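Side-chain contacts in 6-phospho-beta-glucosidase BglT (Thermotoga maritima, PDB 1UP7), which hydrolyses cellobiose 6'-phosphate to glucose 6-phosphate and glucose, with NAD+ and manganese as cofactors: residues 144-149 against 370-375; 150-155 against 317-322; 162-167 against 191-196; 326-331 against 356-361. All coordinates share one frame; numbering follows the deposited sequence.

Interaction 1 of 4, residues 144-149 against 370-375; sequences SGHITE and LTIEAY
E149 OE2 is gripped by two groups, R369 NH1 in a salt bridge and N153 ND2 in a hydrogen bond, while the methylene of the same side chain, CG, rests 3.8 Å from I372 CD1. The other carboxylate oxygen, OE1, forms a salt bridge with K365 NZ and a hydrogen bond with V333 N. R369 and K365 belong to helix 355-376, which also carries I372, so E149 joins the two helices by charge at its tip and by carbon at its stem. The bend at chi2 (66°) folds the carboxylate away from an extended course while CG stays against I372, and the E149 and I372 side chains cross at about a right angle.

H146 is the second bridge. Its imidazole enters edge-on: T371 CB lies 3.7 Å from H146 CE1, close to the ring plane, and I372 CD1 is also in plane, 3.8 Å from H146 CD2. NE2 points at helix 355-376 and is hydrogen-bonded to the carbonyl O of E368, which satisfies this buried nitrogen and helps to fix the ring's rotation. H146 CG stands anti to its own N (chi1 -166°), which carries the ring outward from its helix. The axes of the two short segments approach to 10.9 Å and cross at -60°, a spacing filled by these side chains. The arrangement is a buried helix-helix interface joining the NAD-binding Rossmann domain to the C-terminal domain of a family 4 glycosidase.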
loop_
_atom_site.group_PDB
_atom_site.type_symbol
_atom_site.label_atom_id
_atom_site.label_comp_id
_atom_site.label_asym_id
_atom_site.label_seq_id
_atom_site.Cartn_x
_atom_site.Cartn_y
_atom_site.Cartn_z
ATOM N N SER A 144 1.427 -7.728 26.492
ATOM C CA SER A 144 0.645 -8.639 25.670
ATOM C C SER A 144 0.652 -8.302 24.179
ATOM O O SER A 144 0.760 -9.225 23.376
ATOM C CB SER A 144 -0.787 -8.745 26.237
ATOM O OG SER A 144 -1.560 -9.649 25.483
ATOM N N GLY A 145 0.487 -7.012 23.825
ATOM C CA GLY A 145 0.443 -6.580 22.439
ATOM C C GLY A 145 1.802 -6.769 21.768
ATOM O O GLY A 145 1.878 -7.164 20.589
ATOM N N HIS A 146 2.864 -6.491 22.524
ATOM C CA HIS A 146 4.229 -6.610 22.032
ATOM C C HIS A 146 4.593 -8.083 21.759
ATOM O O HIS A 146 5.232 -8.419 20.752
ATOM C CB HIS A 146 5.204 -5.993 23.030
ATOM C CG HIS A 146 6.584 -5.767 22.491
ATOM N ND1 HIS A 146 7.545 -5.083 23.206
ATOM C CD2 HIS A 146 7.176 -6.141 21.322
ATOM C CE1 HIS A 146 8.671 -5.051 22.510
ATOM N NE2 HIS A 146 8.472 -5.674 21.360
ATOM N N ILE A 147 4.152 -8.959 22.650
ATOM C CA ILE A 147 4.374 -10.380 22.497
ATOM C C ILE A 147 3.594 -10.897 21.310
ATOM O O ILE A 147 4.084 -11.714 20.560
ATOM C CB ILE A 147 4.060 -11.128 23.841
ATOM C CG1 ILE A 147 5.134 -10.772 24.871
ATOM C CG2 ILE A 147 4.037 -12.696 23.643
ATOM C CD1 ILE A 147 4.753 -11.054 26.295
ATOM N N THR A 148 2.395 -10.367 21.087
ATOM C CA THR A 148 1.635 -10.764 19.901
ATOM C C THR A 148 2.328 -10.329 18.634
ATOM O O THR A 148 2.380 -11.107 17.689
ATOM C CB THR A 148 0.198 -10.182 19.940
ATOM O OG1 THR A 148 -0.408 -10.549 21.169
ATOM C CG2 THR A 148 -0.679 -10.822 18.925
ATOM N N GLU A 149 2.855 -9.094 18.599
ATOM C CA GLU A 149 3.635 -8.631 17.449
ATOM C C GLU A 149 4.748 -9.642 17.178
ATOM O O GLU A 149 4.985 -10.048 16.052
ATOM C CB GLU A 149 4.259 -7.258 17.705
ATOM C CG GLU A 149 5.222 -6.753 16.617
ATOM C CD GLU A 149 4.555 -6.475 15.267
ATOM O OE1 GLU A 149 3.398 -6.018 15.234
ATOM O OE2 GLU A 149 5.196 -6.706 14.227
ATOM N N LEU A 370 12.099 -2.899 16.890
ATOM C CA LEU A 370 13.514 -2.735 17.203
ATOM C C LEU A 370 13.878 -3.608 18.419
ATOM O O LEU A 370 14.970 -4.196 18.472
ATOM C CB LEU A 370 13.858 -1.268 17.504
ATOM C CG LEU A 370 13.993 -0.325 16.291
ATOM C CD1 LEU A 370 14.030 1.142 16.751
ATOM C CD2 LEU A 370 15.222 -0.696 15.412
ATOM N N THR A 371 12.976 -3.681 19.395
ATOM C CA THR A 371 13.218 -4.529 20.544
ATOM C C THR A 371 13.305 -6.014 20.139
ATOM O O THR A 371 14.216 -6.731 20.570
ATOM C CB THR A 371 12.146 -4.284 21.616
ATOM O OG1 THR A 371 12.243 -2.921 22.085
ATOM C CG2 THR A 371 12.435 -5.117 22.851
ATOM N N ILE A 372 12.370 -6.452 19.302
ATOM C CA ILE A 372 12.336 -7.833 18.833
ATOM C C ILE A 372 13.609 -8.145 18.037
ATOM O O ILE A 372 14.210 -9.206 18.196
ATOM C CB ILE A 372 11.082 -8.075 17.978
ATOM C CG1 ILE A 372 9.832 -8.190 18.887
ATOM C CG2 ILE A 372 11.280 -9.259 17.128
ATOM C CD1 ILE A 372 8.516 -7.817 18.180
ATOM N N GLU A 373 14.039 -7.194 17.220
ATOM C CA GLU A 373 15.234 -7.370 16.404
ATOM C C GLU A 373 16.483 -7.509 17.304
ATOM O O GLU A 373 17.328 -8.386 17.088
ATOM C CB GLU A 373 15.371 -6.226 15.376
ATOM C CG GLU A 373 14.551 -6.476 14.102
ATOM C CD GLU A 373 14.099 -5.192 13.375
ATOM O OE1 GLU A 373 14.707 -4.089 13.579
ATOM O OE2 GLU A 373 13.103 -5.298 12.586
ATOM N N ALA A 374 16.563 -6.677 18.340
ATOM C CA ALA A 374 17.672 -6.756 19.286
ATOM C C ALA A 374 17.696 -8.135 19.947
ATOM O O ALA A 374 18.759 -8.728 20.103
ATOM C CB ALA A 374 17.561 -5.677 20.355
ATOM N N TYR A 375 16.519 -8.642 20.308
ATOM C CA TYR A 375 16.453 -9.912 20.985
ATOM C C TYR A 375 16.840 -11.047 20.034
ATOM O O TYR A 375 17.639 -11.892 20.413
ATOM C CB TYR A 375 15.104 -10.124 21.674
ATOM C CG TYR A 375 14.917 -11.554 21.945
ATOM C CD1 TYR A 375 15.491 -12.129 23.059
ATOM C CD2 TYR A 375 14.231 -12.369 21.047
ATOM C CE1 TYR A 375 15.374 -13.484 23.291
ATOM C CE2 TYR A 375 14.110 -13.720 21.269
ATOM C CZ TYR A 375 14.684 -14.258 22.391
ATOM O OH TYR A 375 14.583 -15.578 22.648
#

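Interaction 2 of 4, residues 150-155 against 317-322; sequences FVRNYL and VNTRNN
The guanidinium of R152 has R320 CG over one face, 4.0 Å above its plane and shifted toward the rim, with T319 OG1 and a water at its edge. In turn, R152 NH2 lies over one face of the R320 guanidinium, whose edge is taken by the amide of N153. The N153 and R320 planes are 8° apart, so R320 NE (2.8 Å) and R320 NH2 (3.1 Å) grip N153 OD1 side-on, two N-H groups on one oxygen and both in its carbonyl plane. N153 ND2, the partner of E149, also bonds to D331 O, which fixes which way round the amide sits.

The two guanidinium groups are less well matched: R152 NH2 and R320 NH1 are 3.8 Å apart, like charges with planes inclined at 42°. R152 reaches its place by bending at chi2 and chi3, whereas R320 runs extended from CG to NE. The bond from R152 NH1 to T319 OG1 is weak at 3.3 Å. A firmer route is the water, which accepts from R152 NH1 at 3.0 Å and donates to N318 O at 2.9 Å. Polar side chains thus tie the last turns of a Rossmann-domain helix, running 17° from parallel, to strand 313-320 of the antiparallel sheet in the C-terminal domain.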
loop_
_atom_site.group_PDB
_atom_site.type_symbol
_atom_site.label_atom_id
_atom_site.label_comp_id
_atom_site.label_asym_id
_atom_site.label_seq_id
_atom_site.Cartn_x
_atom_site.Cartn_y
_atom_site.Cartn_z
ATOM N N PHE A 150 5.426 -10.043 18.242
ATOM C CA PHE A 150 6.533 -10.965 18.137
ATOM C C PHE A 150 6.106 -12.350 17.610
ATOM O O PHE A 150 6.717 -12.865 16.649
ATOM C CB PHE A 150 7.216 -11.064 19.496
ATOM C CG PHE A 150 8.257 -12.141 19.603
ATOM C CD1 PHE A 150 9.436 -12.073 18.860
ATOM C CD2 PHE A 150 8.078 -13.195 20.504
ATOM C CE1 PHE A 150 10.443 -13.059 19.004
ATOM C CE2 PHE A 150 9.044 -14.173 20.653
ATOM C CZ PHE A 150 10.245 -14.107 19.912
ATOM N N VAL A 151 5.063 -12.933 18.202
ATOM C CA VAL A 151 4.599 -14.237 17.768
ATOM C C VAL A 151 3.985 -14.244 16.360
ATOM O O VAL A 151 4.304 -15.135 15.551
ATOM C CB VAL A 151 3.606 -14.880 18.739
ATOM C CG1 VAL A 151 3.142 -16.258 18.175
ATOM C CG2 VAL A 151 4.223 -15.022 20.141
ATOM N N ARG A 152 3.133 -13.277 16.056
ATOM C CA ARG A 152 2.496 -13.228 14.729
ATOM C C ARG A 152 3.473 -12.931 13.598
ATOM O O ARG A 152 3.406 -13.559 12.539
ATOM C CB ARG A 152 1.384 -12.178 14.698
ATOM C CG ARG A 152 0.196 -12.549 15.545
ATOM C CD ARG A 152 -0.490 -13.841 15.145
ATOM N NE ARG A 152 -0.800 -13.883 13.718
ATOM C CZ ARG A 152 -1.912 -13.396 13.166
ATOM N NH1 ARG A 152 -2.845 -12.797 13.890
ATOM N NH2 ARG A 152 -2.084 -13.500 11.869
ATOM N N ASN A 153 4.381 -11.979 13.827
ATOM C CA ASN A 153 5.213 -11.465 12.743
ATOM C C ASN A 153 6.633 -12.003 12.675
ATOM O O ASN A 153 7.295 -11.870 11.660
ATOM C CB ASN A 153 5.180 -9.925 12.757
ATOM C CG ASN A 153 3.830 -9.386 12.296
ATOM O OD1 ASN A 153 3.127 -10.044 11.527
ATOM N ND2 ASN A 153 3.457 -8.208 12.776
ATOM N N TYR A 154 7.113 -12.610 13.748
ATOM C CA TYR A 154 8.478 -13.115 13.754
ATOM C C TYR A 154 8.515 -14.629 13.965
ATOM O O TYR A 154 9.225 -15.306 13.258
ATOM C CB TYR A 154 9.341 -12.366 14.768
ATOM C CG TYR A 154 9.475 -10.896 14.433
ATOM C CD1 TYR A 154 8.453 -10.009 14.757
ATOM C CD2 TYR A 154 10.604 -10.410 13.734
ATOM C CE1 TYR A 154 8.540 -8.667 14.438
ATOM C CE2 TYR A 154 10.699 -9.064 13.405
ATOM C CZ TYR A 154 9.662 -8.204 13.765
ATOM O OH TYR A 154 9.729 -6.874 13.497
ATOM N N LEU A 155 7.723 -15.171 14.907
ATOM C CA LEU A 155 7.570 -16.643 14.971
ATOM C C LEU A 155 6.561 -17.161 13.944
ATOM O O LEU A 155 6.567 -18.336 13.611
ATOM C CB LEU A 155 7.200 -17.125 16.369
ATOM C CG LEU A 155 7.992 -16.504 17.534
ATOM C CD1 LEU A 155 7.492 -17.114 18.815
ATOM C CD2 LEU A 155 9.535 -16.687 17.410
ATOM N N VAL A 317 -9.371 -7.447 20.294
ATOM C CA VAL A 317 -8.354 -8.464 20.429
ATOM C C VAL A 317 -7.069 -7.932 19.769
ATOM O O VAL A 317 -7.138 -7.023 18.956
ATOM C CB VAL A 317 -8.979 -9.733 19.767
ATOM C CG1 VAL A 317 -8.193 -10.318 18.574
ATOM C CG2 VAL A 317 -9.452 -10.739 20.820
ATOM N N ASN A 318 -5.899 -8.435 20.165
ATOM C CA ASN A 318 -4.639 -8.067 19.489
ATOM C C ASN A 318 -4.335 -9.005 18.351
ATOM O O ASN A 318 -4.206 -10.216 18.550
ATOM C CB ASN A 318 -3.431 -8.038 20.427
ATOM C CG ASN A 318 -3.533 -6.959 21.446
ATOM O OD1 ASN A 318 -2.919 -5.891 21.332
ATOM N ND2 ASN A 318 -4.344 -7.207 22.450
ATOM N N THR A 319 -4.197 -8.433 17.160
ATOM C CA THR A 319 -4.083 -9.197 15.937
ATOM C C THR A 319 -3.598 -8.269 14.819
ATOM O O THR A 319 -3.546 -7.040 15.021
ATOM C CB THR A 319 -5.452 -9.817 15.626
ATOM O OG1 THR A 319 -5.299 -10.783 14.587
ATOM C CG2 THR A 319 -6.412 -8.782 15.038
ATOM N N ARG A 320 -3.231 -8.841 13.665
ATOM C CA ARG A 320 -2.803 -8.028 12.520
ATOM C C ARG A 320 -3.904 -7.123 12.026
ATOM O O ARG A 320 -5.026 -7.553 11.879
ATOM C CB ARG A 320 -2.347 -8.885 11.354
ATOM C CG ARG A 320 -1.014 -9.574 11.522
ATOM C CD ARG A 320 -0.586 -10.300 10.243
ATOM N NE ARG A 320 0.710 -10.939 10.378
ATOM C CZ ARG A 320 1.056 -12.054 9.730
ATOM N NH1 ARG A 320 0.210 -12.642 8.911
ATOM N NH2 ARG A 320 2.266 -12.574 9.875
ATOM N N ASN A 321 -3.557 -5.870 11.761
ATOM C CA ASN A 321 -4.456 -4.849 11.250
ATOM C C ASN A 321 -5.329 -5.385 10.116
ATOM O O ASN A 321 -6.566 -5.325 10.202
ATOM C CB ASN A 321 -3.596 -3.661 10.808
ATOM C CG ASN A 321 -4.395 -2.482 10.236
ATOM O OD1 ASN A 321 -5.601 -2.311 10.496
ATOM N ND2 ASN A 321 -3.692 -1.635 9.466
ATOM N N ASN A 322 -4.680 -5.924 9.075
ATOM C CA ASN A 322 -5.353 -6.364 7.853
ATOM C C ASN A 322 -6.494 -5.455 7.378
ATOM O O ASN A 322 -7.610 -5.936 7.119
ATOM C CB ASN A 322 -5.900 -7.791 8.038
ATOM C CG ASN A 322 -4.798 -8.864 8.148
ATOM O OD1 ASN A 322 -5.069 -9.958 8.579
ATOM N ND2 ASN A 322 -3.587 -8.555 7.731
HETATM O O HOH W 1 -3.386 -12.444 16.820
#

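Interaction 3 of 4, residues 162-167 against 191-196; sequences GLCNVP and GLNHLS. With G6P (6-O-phosphono-alpha-D-glucopyranose), chain J.
C164 and H194, both manganese-binding residues of this family 4 glycosidase site, face each other with C164 SG 3.7 Å from H194 NE2. Manganese is not among the groups bound here, and the sulfur approaches the imidazole obliquely, 4.3 Å from its centroid. C164 follows the last parallel strand of the Rossmann sheet, 160-162, while H194 sits in a type II beta turn, L192 to L195, of the C-terminal domain, so the active site lies between the domains.

Both segments touch the glucose 6-phosphate. H194 NE2 and the sugar O3 share a hydrogen bond of 3.2 Å in which either may donate, with O3 at the ring edge. The sugar O2 donates to N165 OD1; the modelled separation is very short and its exact value deserves caution. The N165 amide is oriented by ND2, which donates to the carbonyls of G292 and S294, and the ligand is also hydrogen-bonded to R89, E105, N142, R263, R291 and Y296.

Further out, the turn sets the imidazole. It is closed by bonds of 2.7 Å each way, L192 N to L195 O and L195 N to L192 O, and H194 takes its third position with phi 63°. N193 CG lies over one face of the H194 ring, the ring of Y243, the proton acceptor, meets the imidazole with planes about 35° apart, and N193 OD1 is tied to G145 N; N193 ND2, partnered by E335 OE2, is modelled too close to C164 and its position is doubtful. At the far margin V166 CG2 approaches S196 OG at 4.1 Å, an oxygen already hydrogen-bonded to Y189 OH and N241 ND2.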
loop_
_atom_site.group_PDB
_atom_site.type_symbol
_atom_site.label_atom_id
_atom_site.label_comp_id
_atom_site.label_asym_id
_atom_site.label_seq_id
_atom_site.Cartn_x
_atom_site.Cartn_y
_atom_site.Cartn_z
ATOM N N GLY A 162 -3.653 -12.031 21.359
ATOM C CA GLY A 162 -3.292 -11.212 22.501
ATOM C C GLY A 162 -4.523 -10.549 23.075
ATOM O O GLY A 162 -5.363 -9.998 22.345
ATOM N N LEU A 163 -4.632 -10.606 24.389
ATOM C CA LEU A 163 -5.778 -10.044 25.092
ATOM C C LEU A 163 -5.317 -9.081 26.157
ATOM O O LEU A 163 -4.198 -9.158 26.611
ATOM C CB LEU A 163 -6.547 -11.160 25.762
ATOM C CG LEU A 163 -8.015 -11.298 25.476
ATOM C CD1 LEU A 163 -8.224 -11.431 23.984
ATOM C CD2 LEU A 163 -8.510 -12.513 26.213
ATOM N N CYS A 164 -6.205 -8.190 26.565
ATOM C CA CYS A 164 -5.962 -7.256 27.657
ATOM C C CYS A 164 -7.358 -6.918 28.181
ATOM O O CYS A 164 -8.356 -7.271 27.519
ATOM C CB CYS A 164 -5.181 -6.050 27.108
ATOM S SG CYS A 164 -5.153 -4.529 28.080
ATOM N N ASN A 165 -7.453 -6.284 29.359
ATOM C CA ASN A 165 -8.775 -6.035 29.965
ATOM C C ASN A 165 -9.394 -4.653 29.762
ATOM O O ASN A 165 -10.543 -4.450 30.152
ATOM C CB ASN A 165 -8.864 -6.451 31.463
ATOM C CG ASN A 165 -8.055 -5.523 32.413
ATOM O OD1 ASN A 165 -7.171 -4.785 31.968
ATOM N ND2 ASN A 165 -8.328 -5.610 33.718
ATOM N N VAL A 166 -8.683 -3.705 29.152
ATOM C CA VAL A 166 -9.294 -2.367 28.988
ATOM C C VAL A 166 -10.504 -2.298 28.054
ATOM O O VAL A 166 -11.496 -1.648 28.407
ATOM C CB VAL A 166 -8.278 -1.143 28.826
ATOM C CG1 VAL A 166 -6.814 -1.513 29.231
ATOM C CG2 VAL A 166 -8.346 -0.498 27.449
ATOM N N PRO A 167 -10.491 -3.005 26.913
ATOM C CA PRO A 167 -11.662 -2.984 26.034
ATOM C C PRO A 167 -12.879 -3.484 26.778
ATOM O O PRO A 167 -13.886 -2.751 26.835
ATOM C CB PRO A 167 -11.286 -3.931 24.886
ATOM C CG PRO A 167 -9.764 -3.975 24.894
ATOM C CD PRO A 167 -9.422 -3.883 26.372
ATOM N N GLY A 191 -5.521 0.909 18.207
ATOM C CA GLY A 191 -4.267 1.330 18.782
ATOM C C GLY A 191 -3.478 0.083 19.118
ATOM O O GLY A 191 -3.654 -0.997 18.549
ATOM N N LEU A 192 -2.573 0.259 20.053
ATOM C CA LEU A 192 -1.792 -0.839 20.544
ATOM C C LEU A 192 -2.347 -1.147 21.931
ATOM O O LEU A 192 -2.962 -0.312 22.572
ATOM C CB LEU A 192 -0.334 -0.407 20.628
ATOM C CG LEU A 192 0.608 -0.717 19.455
ATOM C CD1 LEU A 192 -0.024 -0.881 18.075
ATOM C CD2 LEU A 192 1.786 0.232 19.443
ATOM N N ASN A 193 -2.150 -2.370 22.365
ATOM C CA ASN A 193 -2.363 -2.741 23.754
ATOM C C ASN A 193 -1.764 -1.723 24.735
ATOM O O ASN A 193 -0.590 -1.388 24.644
ATOM C CB ASN A 193 -1.762 -4.133 23.956
ATOM C CG ASN A 193 -2.070 -4.729 25.319
ATOM O OD1 ASN A 193 -1.163 -5.200 25.989
ATOM N ND2 ASN A 193 -3.339 -4.718 25.729
ATOM N N HIS A 194 -2.572 -1.205 25.653
ATOM C CA HIS A 194 -2.157 -0.090 26.522
ATOM C C HIS A 194 -1.845 1.208 25.827
ATOM O O HIS A 194 -1.175 2.059 26.415
ATOM C CB HIS A 194 -0.942 -0.489 27.371
ATOM C CG HIS A 194 -1.227 -1.655 28.249
ATOM N ND1 HIS A 194 -0.437 -2.782 28.282
ATOM C CD2 HIS A 194 -2.289 -1.911 29.050
ATOM C CE1 HIS A 194 -0.973 -3.659 29.112
ATOM N NE2 HIS A 194 -2.103 -3.156 29.582
ATOM N N LEU A 195 -2.352 1.372 24.607
ATOM C CA LEU A 195 -2.074 2.535 23.779
ATOM C C LEU A 195 -3.173 2.607 22.721
ATOM O O LEU A 195 -2.930 2.531 21.517
ATOM C CB LEU A 195 -0.705 2.378 23.146
ATOM C CG LEU A 195 -0.035 3.648 22.639
ATOM C CD1 LEU A 195 0.695 4.374 23.739
ATOM C CD2 LEU A 195 0.885 3.327 21.501
ATOM N N SER A 196 -4.401 2.701 23.204
ATOM C CA SER A 196 -5.565 2.544 22.371
ATOM C C SER A 196 -6.497 3.733 22.534
ATOM O O SER A 196 -6.400 4.482 23.524
ATOM C CB SER A 196 -6.282 1.233 22.736
ATOM O OG SER A 196 -6.762 1.269 24.085
HETATM C C1 G6P J . -4.845 -3.172 34.150
HETATM C C2 G6P J . -4.112 -3.537 32.829
HETATM C C3 G6P J . -3.398 -4.879 32.988
HETATM C C4 G6P J . -2.377 -4.719 34.103
HETATM C C5 G6P J . -3.136 -4.417 35.410
HETATM C C6 G6P J . -2.158 -4.199 36.556
HETATM O O1 G6P J . -5.505 -1.892 34.132
HETATM O O2 G6P J . -4.978 -3.618 31.698
HETATM O O3 G6P J . -2.793 -5.337 31.774
HETATM O O4 G6P J . -1.533 -5.867 34.184
HETATM O O5 G6P J . -3.955 -3.225 35.289
HETATM O O6 G6P J . -2.715 -4.623 37.791
HETATM P P G6P J . -1.766 -5.077 39.010
HETATM O O1P G6P J . -2.688 -5.645 40.064
HETATM O O2P G6P J . -0.956 -3.959 39.648
HETATM O O3P G6P J . -0.846 -6.142 38.481
#

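Interaction 4 of 4, residues 326-331 against 356-361; sequences ENLPDD and FALSFI
The loop 326-331, without regular secondary structure, runs past the first turns of helix 355-376 with L328 and L358 nearest in the backbone, their CA atoms 8.0 Å apart. L328 is extended there (phi -131°, psi 149°), and the L328, L358 and I361 side chains all set out toward the opposite segment.

The two leucines slide past one another in opposite directions, and both branches of L328 are used: L328 CD1 meets L358 CG at 3.7 Å and L328 CD2 meets L358 CD1, also at 3.7 Å. L328 CD2 also approaches I361 CD1 at 4.2 Å. The nearly eclipsed chi2 of L328 (4°) accompanies the use of both its methyls against L358.

The segment belongs to the long loop that connects antiparallel neighbours 313-320 and 333-341, a beta hairpin, and these branches seat it on the helix. L328 also packs on N321, and I361 continues onto L192 and Y190.

N327 covers the margin of the apolar patch. Its amide crosses L358 obliquely, with N327 ND2 3.4 Å from L358 CD2, while its OD1 is hydrogen-bonded to the backbone N of G353. L358 also packs against M366 of the second subunit, and E326 touches D330 of the third.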
loop_
_atom_site.group_PDB
_atom_site.type_symbol
_atom_site.label_atom_id
_atom_site.label_comp_id
_atom_site.label_asym_id
_atom_site.label_seq_id
_atom_site.Cartn_x
_atom_site.Cartn_y
_atom_site.Cartn_z
ATOM N N GLU A 326 -7.307 1.752 7.747
ATOM C CA GLU A 326 -6.807 1.788 6.385
ATOM C C GLU A 326 -5.500 2.579 6.233
ATOM O O GLU A 326 -4.743 2.309 5.316
ATOM C CB GLU A 326 -7.880 2.260 5.403
ATOM C CG GLU A 326 -8.186 3.734 5.446
ATOM C CD GLU A 326 -9.338 4.125 4.519
ATOM O OE1 GLU A 326 -10.452 3.535 4.614
ATOM O OE2 GLU A 326 -9.127 5.046 3.691
ATOM N N ASN A 327 -5.239 3.538 7.124
ATOM C CA ASN A 327 -4.027 4.341 7.010
ATOM C C ASN A 327 -2.926 3.862 7.959
ATOM O O ASN A 327 -2.095 4.629 8.404
ATOM C CB ASN A 327 -4.315 5.840 7.160
ATOM C CG ASN A 327 -4.960 6.196 8.497
ATOM O OD1 ASN A 327 -5.549 5.348 9.169
ATOM N ND2 ASN A 327 -4.837 7.460 8.886
ATOM N N LEU A 328 -2.945 2.571 8.271
ATOM C CA LEU A 328 -1.838 1.933 8.998
ATOM C C LEU A 328 -1.487 0.671 8.204
ATOM O O LEU A 328 -2.385 0.073 7.574
ATOM C CB LEU A 328 -2.297 1.562 10.403
ATOM C CG LEU A 328 -1.750 2.181 11.697
ATOM C CD1 LEU A 328 -0.739 3.316 11.527
ATOM C CD2 LEU A 328 -2.896 2.579 12.600
ATOM N N PRO A 329 -0.230 0.225 8.205
ATOM C CA PRO A 329 0.099 -1.009 7.461
ATOM C C PRO A 329 -0.680 -2.249 7.917
ATOM O O PRO A 329 -0.971 -2.418 9.088
ATOM C CB PRO A 329 1.607 -1.194 7.695
ATOM C CG PRO A 329 2.117 0.186 8.054
ATOM C CD PRO A 329 0.961 0.790 8.875
ATOM N N ASP A 330 -1.004 -3.119 6.975
ATOM C CA ASP A 330 -1.703 -4.360 7.279
ATOM C C ASP A 330 -1.051 -5.222 8.358
ATOM O O ASP A 330 -1.740 -5.898 9.113
ATOM C CB ASP A 330 -1.823 -5.229 6.033
ATOM C CG ASP A 330 -2.615 -4.585 4.948
ATOM O OD1 ASP A 330 -3.402 -3.654 5.249
ATOM O OD2 ASP A 330 -2.501 -4.981 3.744
ATOM N N ASP A 331 0.276 -5.247 8.367
ATOM C CA ASP A 331 1.025 -6.130 9.258
ATOM C C ASP A 331 1.175 -5.589 10.677
ATOM O O ASP A 331 1.678 -6.309 11.534
ATOM C CB ASP A 331 2.419 -6.422 8.683
ATOM C CG ASP A 331 3.163 -5.146 8.327
ATOM O OD1 ASP A 331 3.736 -4.474 9.209
ATOM O OD2 ASP A 331 3.158 -4.677 7.175
ATOM N N PHE A 356 -3.477 11.938 15.609
ATOM C CA PHE A 356 -3.026 12.031 17.005
ATOM C C PHE A 356 -2.764 10.635 17.534
ATOM O O PHE A 356 -1.730 10.359 18.141
ATOM C CB PHE A 356 -4.096 12.688 17.885
ATOM C CG PHE A 356 -3.692 12.883 19.325
ATOM C CD1 PHE A 356 -3.017 14.035 19.727
ATOM C CD2 PHE A 356 -3.994 11.916 20.293
ATOM C CE1 PHE A 356 -2.671 14.236 21.063
ATOM C CE2 PHE A 356 -3.634 12.103 21.623
ATOM C CZ PHE A 356 -2.969 13.278 22.012
ATOM N N ALA A 357 -3.709 9.744 17.308
ATOM C CA ALA A 357 -3.502 8.334 17.642
ATOM C C ALA A 357 -2.323 7.697 16.862
ATOM O O ALA A 357 -1.530 6.953 17.436
ATOM C CB ALA A 357 -4.777 7.532 17.448
ATOM N N LEU A 358 -2.215 7.982 15.568
ATOM C CA LEU A 358 -1.124 7.414 14.761
ATOM C C LEU A 358 0.266 7.869 15.269
ATOM O O LEU A 358 1.205 7.092 15.228
ATOM C CB LEU A 358 -1.312 7.738 13.281
ATOM C CG LEU A 358 -2.059 6.659 12.486
ATOM C CD1 LEU A 358 -3.378 6.242 13.138
ATOM C CD2 LEU A 358 -2.269 7.058 11.018
ATOM N N SER A 359 0.390 9.100 15.775
ATOM C CA SER A 359 1.678 9.565 16.258
ATOM C C SER A 359 2.196 8.602 17.322
ATOM O O SER A 359 3.389 8.234 17.306
ATOM C CB SER A 359 1.624 10.979 16.817
ATOM O OG SER A 359 0.794 11.059 17.977
ATOM N N PHE A 360 1.317 8.168 18.226
ATOM C CA PHE A 360 1.744 7.185 19.228
ATOM C C PHE A 360 1.905 5.775 18.661
ATOM O O PHE A 360 2.905 5.136 18.924
ATOM C CB PHE A 360 0.811 7.147 20.442
ATOM C CG PHE A 360 0.742 8.457 21.183
ATOM C CD1 PHE A 360 1.755 8.823 22.075
ATOM C CD2 PHE A 360 -0.327 9.316 20.982
ATOM C CE1 PHE A 360 1.694 10.034 22.752
ATOM C CE2 PHE A 360 -0.401 10.520 21.662
ATOM C CZ PHE A 360 0.615 10.880 22.534
ATOM N N ILE A 361 0.932 5.299 17.884
ATOM C CA ILE A 361 0.970 3.935 17.410
ATOM C C ILE A 361 2.229 3.642 16.581
ATOM O O ILE A 361 2.888 2.605 16.795
ATOM C CB ILE A 361 -0.301 3.590 16.600
ATOM C CG1 ILE A 361 -1.587 3.736 17.469
ATOM C CG2 ILE A 361 -0.158 2.214 15.936
ATOM C CD1 ILE A 361 -2.882 3.697 16.647
#

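All four contacts have a segment in the C-terminal domain, and interactions 1 to 3 join it to the Rossmann domain. Interactions 1 and 2 share helix 144-155 and have centres about 10 Å apart, while interactions 1 and 4 share helix 355-376, with centres about 17 Å apart. Interaction 3 holds the sugar phosphate and is reached from each of the others: S144 OG lies 2.9 Å from L163 O, N318 N lies 2.7 Å from G162 O, and I361 CD1 lies 3.5 Å from G191 CA. N321 ND2, 2.9 Å from P329 O, links interaction 2 to the loop of interaction 4. The side chain of H146 is about 8 Å from that of H194. The side chain of H146 is about 12 Å from the bound G6P.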